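Local coordinates for protein serine-tRNA ligase (Naegleria fowleri, PDB 6BLJ) that probably charges cytosolic tRNA(Ser) with serine at the expense of ATP, as a class II aminoacyl-tRNA synthetase, and binds AMP in its active site, at residues E334-F339 with S443-T448; I369-V374 with F389-W394; E24-S29 with L148-I153. One frame throughout, in Å; residues are numbered along the deposited sequence. Where two conformers were deposited one is given.

Interaction 1 of 3, residues E334-F339 with S443-T448; sequences EKIEQF and STLTAT. With AMP (adenosine monophosphate), chain D.
Ser443 and Gln338 exchange two backbone hydrogen bonds, Gln338 N reaching Ser443 O at 2.7 Å and Ser443 N donating back to Gln338 O. The extended Gln338 side chain carries its amide past Ser443 to Asn359 and Met356 of helix 348-366. Thr444 turns to the other face, toward the nucleotide. Its CG2 lies 3.8 Å from CD of Lys335, the two side chains crossing at about a right angle, while OG1, which accepts from Ser409 N, stands 3.5 Å from AMP C5'. Bends at chi3 and chi4 (61° and 52°) turn the end of the lysine forward along its own strand, where Lys335 NZ meets Glu337 OE1 at 2.9 Å from above the carboxylate plane; NZ is also hydrogen-bonded to Thr283 OG1. At Leu445 the pairing slips by one residue: Leu445 N and Thr446 N converge on Ile336 O at 2.8 and 3.1 Å, the second in the carbonyl plane on a lone pair. Thr446 O then receives Ile336 N, and Thr446 CG2 lies beside Ile336 CG1, both side chains pointing the same way. Ala447 brings CB to 3.5 Å from AMP C1', packing against the ribose, and sits at the N-cap of helix 448-458. Thr448 N closes the ladder on Glu334 O at 2.9 Å, and a water joins Thr448 OG1 to Glu334 N; OG1 also bonds Asn225. The whole is an antiparallel strand pair with a classic beta bulge, part of the antiparallel active-site sheet of class II synthetases on which the adenylate moiety rests.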
loop_
_atom_site.group_PDB
_atom_site.type_symbol
_atom_site.label_atom_id
_atom_site.label_comp_id
_atom_site.label_asym_id
_atom_site.label_seq_id
_atom_site.Cartn_x
_atom_site.Cartn_y
_atom_site.Cartn_z
ATOM N N GLU A 334 -7.190 20.812 8.676
ATOM C CA GLU A 334 -6.532 21.267 9.898
ATOM C C GLU A 334 -7.323 20.825 11.113
ATOM O O GLU A 334 -8.556 20.742 11.078
ATOM C CB GLU A 334 -6.358 22.795 9.937
ATOM C CG GLU A 334 -5.239 23.300 9.041
ATOM C CD GLU A 334 -5.584 23.199 7.550
ATOM O OE1 GLU A 334 -6.665 23.704 7.147
ATOM O OE2 GLU A 334 -4.772 22.637 6.785
ATOM N N LYS A 335 -6.603 20.524 12.195
ATOM C CA LYS A 335 -7.262 20.053 13.404
ATOM C C LYS A 335 -6.526 20.568 14.638
ATOM O O LYS A 335 -5.293 20.493 14.722
ATOM C CB LYS A 335 -7.362 18.513 13.427
ATOM C CG LYS A 335 -8.069 17.977 14.697
ATOM C CD LYS A 335 -8.457 16.491 14.597
ATOM C CE LYS A 335 -7.268 15.540 14.398
ATOM N NZ LYS A 335 -6.181 15.731 15.404
ATOM N N ILE A 336 -7.290 21.100 15.583
ATOM C CA ILE A 336 -6.778 21.477 16.898
ATOM C C ILE A 336 -7.125 20.351 17.857
ATOM O O ILE A 336 -8.298 19.959 17.967
ATOM C CB ILE A 336 -7.379 22.806 17.381
ATOM C CG1 ILE A 336 -7.223 23.898 16.309
ATOM C CG2 ILE A 336 -6.776 23.199 18.742
ATOM C CD1 ILE A 336 -5.814 24.177 15.877
ATOM N N GLU A 337 -6.111 19.833 18.542
ATOM C CA GLU A 337 -6.183 18.591 19.297
ATOM C C GLU A 337 -5.816 18.838 20.759
ATOM O O GLU A 337 -4.873 19.587 21.055
ATOM C CB GLU A 337 -5.229 17.544 18.664
ATOM C CG GLU A 337 -5.220 16.172 19.335
ATOM C CD GLU A 337 -6.401 15.305 18.909
ATOM O OE1 GLU A 337 -7.232 15.763 18.088
ATOM O OE2 GLU A 337 -6.487 14.153 19.384
ATOM N N GLN A 338 -6.592 18.248 21.675
ATOM C CA GLN A 338 -6.205 18.156 23.080
ATOM C C GLN A 338 -5.385 16.890 23.290
ATOM O O GLN A 338 -5.793 15.811 22.853
ATOM C CB GLN A 338 -7.414 18.106 24.013
ATOM C CG GLN A 338 -8.393 19.265 23.942
ATOM C CD GLN A 338 -9.585 19.024 24.872
ATOM O OE1 GLN A 338 -9.468 19.163 26.075
ATOM N NE2 GLN A 338 -10.727 18.647 24.305
ATOM N N PHE A 339 -4.243 17.022 23.961
ATOM C CA PHE A 339 -3.367 15.891 24.264
ATOM C C PHE A 339 -2.850 16.053 25.689
ATOM O O PHE A 339 -2.310 17.112 26.029
ATOM C CB PHE A 339 -2.195 15.810 23.266
ATOM C CG PHE A 339 -1.351 14.559 23.417
ATOM C CD1 PHE A 339 -0.367 14.473 24.403
ATOM C CD2 PHE A 339 -1.552 13.473 22.583
ATOM C CE1 PHE A 339 0.396 13.326 24.549
ATOM C CE2 PHE A 339 -0.792 12.316 22.718
ATOM C CZ PHE A 339 0.181 12.238 23.705
ATOM N N SER A 443 -8.129 14.123 22.620
ATOM C CA SER A 443 -9.472 14.501 22.212
ATOM C C SER A 443 -9.407 15.613 21.180
ATOM O O SER A 443 -8.745 16.629 21.405
ATOM C CB SER A 443 -10.319 14.972 23.400
ATOM O OG SER A 443 -11.614 15.331 22.935
ATOM N N THR A 444 -10.117 15.432 20.073
ATOM C CA THR A 444 -10.361 16.541 19.167
ATOM C C THR A 444 -10.875 17.752 19.930
ATOM O O THR A 444 -11.704 17.625 20.829
ATOM C CB THR A 444 -11.424 16.183 18.131
ATOM O OG1 THR A 444 -11.278 14.821 17.712
ATOM C CG2 THR A 444 -11.357 17.164 16.943
ATOM N N LEU A 445 -10.378 18.935 19.576
ATOM C CA LEU A 445 -11.154 20.139 19.834
ATOM C C LEU A 445 -11.954 20.502 18.589
ATOM O O LEU A 445 -13.187 20.470 18.616
ATOM C CB LEU A 445 -10.284 21.330 20.271
ATOM C CG LEU A 445 -11.141 22.465 20.868
ATOM C CD1 LEU A 445 -11.708 22.062 22.246
ATOM C CD2 LEU A 445 -10.405 23.772 20.994
ATOM N N THR A 446 -11.274 20.807 17.481
ATOM C CA THR A 446 -11.998 21.059 16.242
ATOM C C THR A 446 -11.154 20.669 15.034
ATOM O O THR A 446 -9.996 21.081 14.902
ATOM C CB THR A 446 -12.451 22.535 16.155
ATOM O OG1 THR A 446 -13.130 22.767 14.918
ATOM C CG2 THR A 446 -11.276 23.518 16.257
ATOM N N ALA A 447 -11.751 19.863 14.160
ATOM C CA ALA A 447 -11.261 19.648 12.809
ATOM C C ALA A 447 -12.033 20.607 11.904
ATOM O O ALA A 447 -13.262 20.515 11.812
ATOM C CB ALA A 447 -11.464 18.189 12.397
ATOM N N THR A 448 -11.329 21.553 11.274
ATOM C CA THR A 448 -12.043 22.762 10.875
ATOM C C THR A 448 -12.892 22.584 9.617
ATOM O O THR A 448 -13.956 23.199 9.533
ATOM C CB THR A 448 -11.070 23.945 10.728
ATOM O OG1 THR A 448 -10.076 23.647 9.733
ATOM C CG2 THR A 448 -10.384 24.245 12.079
HETATM P P AMP D . -10.426 10.487 14.443
HETATM O O1P AMP D . -10.729 9.448 13.362
HETATM O O2P AMP D . -9.018 10.815 14.748
HETATM O O3P AMP D . -11.224 10.127 15.688
HETATM O "O5'" AMP D . -11.078 11.839 13.908
HETATM C "C5'" AMP D . -11.129 13.007 14.717
HETATM C "C4'" AMP D . -11.991 14.069 14.067
HETATM O "O4'" AMP D . -11.326 14.587 12.886
HETATM C "C3'" AMP D . -13.334 13.591 13.559
HETATM O "O3'" AMP D . -14.315 13.542 14.577
HETATM C "C2'" AMP D . -13.656 14.583 12.456
HETATM O "O2'" AMP D . -14.151 15.787 13.015
HETATM C "C1'" AMP D . -12.270 14.852 11.874
HETATM N N9 AMP D . -11.958 14.005 10.696
HETATM C C8 AMP D . -11.566 12.692 10.720
HETATM N N7 AMP D . -11.346 12.178 9.530
HETATM C C5 AMP D . -11.607 13.228 8.664
HETATM C C6 AMP D . -11.559 13.335 7.259
HETATM N N6 AMP D . -11.163 12.343 6.443
HETATM N N1 AMP D . -11.915 14.514 6.707
HETATM C C2 AMP D . -12.264 15.524 7.514
HETATM N N3 AMP D . -12.321 15.551 8.849
HETATM C C4 AMP D . -11.989 14.363 9.370
HETATM O O HOH W 1 -9.578 21.885 7.888
HETATM O O HOH W 2 -8.913 14.240 17.251
#

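Interaction 2 of 3, residues I369-V374 with F389-W394; sequences IPYRVV and FDLEAW
Tyr371 and Ala393 form a close non-hydrogen-bonded pair in an antiparallel beta hairpin, whose strands 371-375 and 387-394 belong to the class II catalytic sheet. The short strand axes come within 4.6 Å and run 156° apart. Backbone bonds supply the regular part of the contact. Arg372 and Glu392 exchange two of them, as do Val374 and Asp390, with Val374 N at 2.8 Å from Asp390 O in the carbonyl plane. Just before the first strand begins, Pro370 O still receives Trp394 N at 3.1 Å, but from above the carbonyl plane and not on a lone pair.

Apolar contacts gather on the face of Tyr371, Val373 and Leu391. There Leu391 lies alongside both neighbours, pointing the same way, and Val373 CG1 comes within 3.6 Å of CD2 of Phe389, whose ring also meets Phe353 edge-to-face. The Tyr371 hydroxyl continues to Glu361 and Gln365. At the hairpin's open end Ile369 CG2 touches Ala393 CB at 3.8 Å, and both residues pack on Cys454 of helix 448-458.

On the other face the polar contact is a salt bridge. The Arg372 chain leaves with CG between its backbone N and carbonyl carbon (chi1 64°) and then runs extended, which sets the guanidinium beside the carboxylate of Glu392. Its side-on edge is used: NE and NH2 converge on the single oxygen OE1, at 2.8 Å from NE and 2.9 Å from NH2, with OE1 only 3° out of the guanidinium plane.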
loop_
_atom_site.group_PDB
_atom_site.type_symbol
_atom_site.label_atom_id
_atom_site.label_comp_id
_atom_site.label_asym_id
_atom_site.label_seq_id
_atom_site.Cartn_x
_atom_site.Cartn_y
_atom_site.Cartn_z
ATOM N N ILE A 369 -23.438 25.204 18.471
ATOM C CA ILE A 369 -23.571 23.990 17.670
ATOM C C ILE A 369 -24.269 22.934 18.522
ATOM O O ILE A 369 -23.699 22.508 19.539
ATOM C CB ILE A 369 -22.202 23.485 17.191
ATOM C CG1 ILE A 369 -21.539 24.484 16.237
ATOM C CG2 ILE A 369 -22.342 22.135 16.511
ATOM C CD1 ILE A 369 -22.319 24.725 14.970
ATOM N N PRO A 370 -25.465 22.466 18.149
ATOM C CA PRO A 370 -26.102 21.395 18.926
ATOM C C PRO A 370 -25.363 20.091 18.701
ATOM O O PRO A 370 -24.770 19.875 17.639
ATOM C CB PRO A 370 -27.530 21.327 18.352
ATOM C CG PRO A 370 -27.649 22.460 17.390
ATOM C CD PRO A 370 -26.246 22.775 16.942
ATOM N N TYR A 371 -25.373 19.230 19.722
ATOM C CA TYR A 371 -24.637 17.974 19.639
ATOM C C TYR A 371 -25.220 16.963 20.623
ATOM O O TYR A 371 -26.069 17.282 21.461
ATOM C CB TYR A 371 -23.135 18.169 19.907
ATOM C CG TYR A 371 -22.841 18.628 21.298
ATOM C CD1 TYR A 371 -22.690 19.983 21.586
ATOM C CD2 TYR A 371 -22.782 17.725 22.349
ATOM C CE1 TYR A 371 -22.464 20.414 22.877
ATOM C CE2 TYR A 371 -22.556 18.151 23.643
ATOM C CZ TYR A 371 -22.377 19.491 23.899
ATOM O OH TYR A 371 -22.158 19.909 25.199
ATOM N N ARG A 372 -24.706 15.735 20.534
ATOM C CA ARG A 372 -24.942 14.728 21.554
ATOM C C ARG A 372 -23.616 14.042 21.845
ATOM O O ARG A 372 -22.741 13.953 20.970
ATOM C CB ARG A 372 -26.023 13.709 21.108
ATOM C CG ARG A 372 -25.615 12.859 19.878
ATOM C CD ARG A 372 -26.782 12.028 19.320
ATOM N NE ARG A 372 -26.341 11.062 18.305
ATOM C CZ ARG A 372 -27.160 10.234 17.652
ATOM N NH1 ARG A 372 -28.454 10.261 17.912
ATOM N NH2 ARG A 372 -26.691 9.375 16.747
ATOM N N VAL A 373 -23.471 13.569 23.080
ATOM C CA VAL A 373 -22.296 12.818 23.521
ATOM C C VAL A 373 -22.629 11.340 23.432
ATOM O O VAL A 373 -23.672 10.906 23.935
ATOM C CB VAL A 373 -21.905 13.191 24.961
ATOM C CG1 VAL A 373 -20.675 12.404 25.404
ATOM C CG2 VAL A 373 -21.691 14.683 25.086
ATOM N N VAL A 374 -21.739 10.556 22.831
ATOM C CA VAL A 374 -22.027 9.150 22.586
ATOM C C VAL A 374 -20.897 8.285 23.122
ATOM O O VAL A 374 -19.707 8.602 22.993
ATOM C CB VAL A 374 -22.295 8.844 21.098
ATOM C CG1 VAL A 374 -23.504 9.650 20.612
ATOM C CG2 VAL A 374 -21.083 9.140 20.264
ATOM N N PHE A 389 -15.439 8.540 24.013
ATOM C CA PHE A 389 -16.638 9.352 23.821
ATOM C C PHE A 389 -16.490 10.115 22.511
ATOM O O PHE A 389 -15.427 10.683 22.238
ATOM C CB PHE A 389 -16.839 10.364 24.958
ATOM C CG PHE A 389 -17.637 9.846 26.139
ATOM C CD1 PHE A 389 -18.021 8.520 26.227
ATOM C CD2 PHE A 389 -17.995 10.709 27.168
ATOM C CE1 PHE A 389 -18.757 8.061 27.328
ATOM C CE2 PHE A 389 -18.729 10.260 28.270
ATOM C CZ PHE A 389 -19.104 8.938 28.351
ATOM N N ASP A 390 -17.545 10.136 21.708
ATOM C CA ASP A 390 -17.604 11.038 20.569
ATOM C C ASP A 390 -18.618 12.139 20.838
ATOM O O ASP A 390 -19.598 11.942 21.567
ATOM C CB ASP A 390 -18.020 10.325 19.277
ATOM C CG ASP A 390 -16.929 9.418 18.719
ATOM O OD1 ASP A 390 -15.888 9.240 19.393
ATOM O OD2 ASP A 390 -17.135 8.887 17.608
ATOM N N LEU A 391 -18.365 13.307 20.258
ATOM C CA LEU A 391 -19.371 14.356 20.135
ATOM C C LEU A 391 -19.881 14.321 18.706
ATOM O O LEU A 391 -19.093 14.474 17.764
ATOM C CB LEU A 391 -18.815 15.748 20.437
ATOM C CG LEU A 391 -18.315 16.137 21.819
ATOM C CD1 LEU A 391 -18.099 17.649 21.870
ATOM C CD2 LEU A 391 -19.314 15.710 22.853
ATOM N N GLU A 392 -21.183 14.091 18.544
ATOM C CA GLU A 392 -21.834 14.082 17.240
ATOM C C GLU A 392 -22.693 15.334 17.139
ATOM O O GLU A 392 -23.576 15.548 17.976
ATOM C CB GLU A 392 -22.683 12.821 17.048
ATOM C CG GLU A 392 -21.876 11.499 17.091
ATOM C CD GLU A 392 -22.752 10.272 16.866
ATOM O OE1 GLU A 392 -24.002 10.372 16.996
ATOM O OE2 GLU A 392 -22.191 9.200 16.605
ATOM N N ALA A 393 -22.434 16.156 16.127
ATOM C CA ALA A 393 -23.139 17.417 15.962
ATOM C C ALA A 393 -24.313 17.268 15.002
ATOM O O ALA A 393 -24.359 16.362 14.168
ATOM C CB ALA A 393 -22.197 18.508 15.454
ATOM N N TRP A 394 -25.258 18.194 15.139
ATOM C CA TRP A 394 -26.461 18.265 14.316
ATOM C C TRP A 394 -26.163 18.879 12.948
ATOM O O TRP A 394 -25.620 19.986 12.858
ATOM C CB TRP A 394 -27.498 19.107 15.071
ATOM C CG TRP A 394 -28.799 19.380 14.404
ATOM C CD1 TRP A 394 -29.248 20.595 13.943
ATOM C CD2 TRP A 394 -29.852 18.441 14.152
ATOM N NE1 TRP A 394 -30.514 20.460 13.413
ATOM C CE2 TRP A 394 -30.904 19.149 13.523
ATOM C CE3 TRP A 394 -30.006 17.067 14.385
ATOM C CZ2 TRP A 394 -32.096 18.531 13.139
ATOM C CZ3 TRP A 394 -31.192 16.454 13.996
ATOM C CH2 TRP A 394 -32.222 17.191 13.380
#

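Interaction 3 of 3, residues E24-S29 with L148-I153; sequences EIIRES and LQIGNI
Ile26 and Ile150 meet at about a right angle, their CG2 methyls 3.9 Å apart. In both residues chi1 (-43° in Ile26, -66° in Ile150) sets CG1 beside the backbone N, which leaves CG2 anti to it, and the two CG2 branches do the touching. Ile153 meets the helix beside this pair. Its bent chain brings CD1 against the helix surface between Ile26 and Ser29, 3.9 Å from Ser29 CB, while its other branch, CG2, lies a looser 4.3 Å from CG2 of Ile25. The CB of Ser29 is directed toward the loop, and its OG brings the polar element into an otherwise aliphatic contact: OG bonds Val154 N just beyond the loop segment and shares a water with Gly151 O, 2.7 Å from either oxygen. Asn152 turns its side chain away from the helix, toward Thr414 and Ala384 of the catalytic body, and its carbonyl is taken by Arg33. Ile26 also packs on Val40, and Ile150 on Leu39, at the start of helix 38-76. Helix 23-32 is thus packed at the base of the long helical arm, against the loop that leads from helix 114-147 to strand 168-173.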
loop_
_atom_site.group_PDB
_atom_site.type_symbol
_atom_site.label_atom_id
_atom_site.label_comp_id
_atom_site.label_asym_id
_atom_site.label_seq_id
_atom_site.Cartn_x
_atom_site.Cartn_y
_atom_site.Cartn_z
ATOM N N GLU A 24 -8.853 -13.649 34.149
ATOM C CA GLU A 24 -10.237 -13.596 33.680
ATOM C C GLU A 24 -10.653 -12.173 33.321
ATOM O O GLU A 24 -11.493 -11.973 32.436
ATOM C CB GLU A 24 -11.180 -14.190 34.737
ATOM C CG GLU A 24 -12.624 -14.284 34.274
ATOM C CD GLU A 24 -12.802 -15.196 33.075
ATOM O OE1 GLU A 24 -11.940 -16.071 32.845
ATOM O OE2 GLU A 24 -13.792 -15.016 32.340
ATOM N N ILE A 25 -10.050 -11.176 33.964
ATOM C CA ILE A 25 -10.291 -9.788 33.581
ATOM C C ILE A 25 -9.873 -9.562 32.134
ATOM O O ILE A 25 -10.556 -8.864 31.372
ATOM C CB ILE A 25 -9.542 -8.848 34.545
ATOM C CG1 ILE A 25 -10.266 -8.796 35.883
ATOM C CG2 ILE A 25 -9.417 -7.432 33.971
ATOM C CD1 ILE A 25 -9.491 -8.078 36.929
ATOM N N ILE A 26 -8.748 -10.157 31.731
ATOM C CA ILE A 26 -8.263 -10.009 30.364
ATOM C C ILE A 26 -9.143 -10.787 29.392
ATOM O O ILE A 26 -9.404 -10.331 28.270
ATOM C CB ILE A 26 -6.792 -10.449 30.267
ATOM C CG1 ILE A 26 -5.992 -9.903 31.455
ATOM C CG2 ILE A 26 -6.189 -9.962 28.949
ATOM C CD1 ILE A 26 -4.530 -10.371 31.508
ATOM N N ARG A 27 -9.603 -11.979 29.791
ATOM C CA ARG A 27 -10.521 -12.717 28.928
ATOM C C ARG A 27 -11.811 -11.935 28.729
ATOM O O ARG A 27 -12.312 -11.822 27.603
ATOM C CB ARG A 27 -10.819 -14.099 29.511
ATOM C CG ARG A 27 -9.629 -15.037 29.454
ATOM C CD ARG A 27 -10.014 -16.467 29.803
ATOM N NE ARG A 27 -8.841 -17.229 30.212
ATOM C CZ ARG A 27 -8.466 -17.394 31.477
ATOM N NH1 ARG A 27 -9.184 -16.867 32.461
ATOM N NH2 ARG A 27 -7.380 -18.093 31.753
ATOM N N GLU A 28 -12.341 -11.371 29.814
ATOM C CA GLU A 28 -13.562 -10.585 29.714
ATOM C C GLU A 28 -13.363 -9.363 28.821
ATOM O O GLU A 28 -14.252 -9.015 28.035
ATOM C CB GLU A 28 -14.035 -10.173 31.111
ATOM C CG GLU A 28 -15.472 -9.660 31.158
ATOM C CD GLU A 28 -16.492 -10.704 30.709
ATOM O OE1 GLU A 28 -17.526 -10.310 30.131
ATOM O OE2 GLU A 28 -16.264 -11.912 30.936
ATOM N N SER A 29 -12.199 -8.709 28.911
ATOM C CA SER A 29 -11.932 -7.563 28.040
ATOM C C SER A 29 -11.876 -8.000 26.581
ATOM O O SER A 29 -12.400 -7.311 25.697
ATOM C CB SER A 29 -10.628 -6.866 28.455
ATOM O OG SER A 29 -10.363 -5.700 27.676
ATOM N N LEU A 148 1.659 -8.300 23.056
ATOM C CA LEU A 148 1.461 -7.065 22.305
ATOM C C LEU A 148 0.183 -7.072 21.470
ATOM O O LEU A 148 -0.253 -6.003 21.026
ATOM C CB LEU A 148 2.659 -6.784 21.399
ATOM C CG LEU A 148 3.925 -6.310 22.111
ATOM C CD1 LEU A 148 5.009 -5.952 21.100
ATOM C CD2 LEU A 148 3.627 -5.137 23.047
ATOM N N GLN A 149 -0.412 -8.239 21.226
ATOM C CA GLN A 149 -1.601 -8.342 20.389
ATOM C C GLN A 149 -2.901 -8.142 21.152
ATOM O O GLN A 149 -3.949 -7.978 20.518
ATOM C CB GLN A 149 -1.662 -9.708 19.703
ATOM C CG GLN A 149 -0.450 -10.053 18.878
ATOM C CD GLN A 149 -0.545 -11.453 18.316
ATOM O OE1 GLN A 149 -1.601 -11.870 17.846
ATOM N NE2 GLN A 149 0.544 -12.213 18.429
ATOM N N ILE A 150 -2.862 -8.154 22.470
ATOM C CA ILE A 150 -4.064 -8.045 23.282
ATOM C C ILE A 150 -4.387 -6.571 23.466
ATOM O O ILE A 150 -3.495 -5.752 23.716
ATOM C CB ILE A 150 -3.881 -8.774 24.633
ATOM C CG1 ILE A 150 -3.729 -10.288 24.412
ATOM C CG2 ILE A 150 -5.072 -8.542 25.533
ATOM C CD1 ILE A 150 -3.064 -11.058 25.562
ATOM N N GLY A 151 -5.663 -6.219 23.317
ATOM C CA GLY A 151 -6.050 -4.829 23.457
ATOM C C GLY A 151 -6.084 -4.372 24.904
ATOM O O GLY A 151 -6.150 -5.172 25.846
ATOM N N ASN A 152 -6.065 -3.052 25.072
ATOM C CA ASN A 152 -6.140 -2.454 26.401
ATOM C C ASN A 152 -7.410 -2.914 27.119
ATOM O O ASN A 152 -8.418 -3.251 26.494
ATOM C CB ASN A 152 -6.108 -0.924 26.275
ATOM C CG ASN A 152 -5.641 -0.238 27.553
ATOM O OD1 ASN A 152 -5.381 -0.893 28.558
ATOM N ND2 ASN A 152 -5.531 1.082 27.515
ATOM N N ILE A 153 -7.348 -2.960 28.448
ATOM C CA ILE A 153 -8.510 -3.367 29.235
ATOM C C ILE A 153 -9.653 -2.377 29.013
ATOM O O ILE A 153 -9.502 -1.166 29.221
ATOM C CB ILE A 153 -8.139 -3.484 30.713
ATOM C CG1 ILE A 153 -6.989 -4.474 30.874
ATOM C CG2 ILE A 153 -9.345 -3.935 31.541
ATOM C CD1 ILE A 153 -7.347 -5.878 30.411
HETATM O O HOH W 3 -8.578 -6.401 25.828
#

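In the fold
Interactions 1 and 2 belong to one mixed sheet of the class II core, their centres 15 Å apart and their nearest atoms about 6 Å apart. Strand 404-412 pairs with both 387-394 and 436-447, so it lies between the hairpin of interaction 2 and the AMP-binding strands of interaction 1. Along the chain interaction 2 is nested within the loop that interaction 1 closes. Interaction 3 comes earlier and is complete before either begins; its centre is 29 Å from each of theirs. It lies where the N-terminal helical region meets the catalytic body, so the three contacts span the junction and the adenylate site of the synthetase.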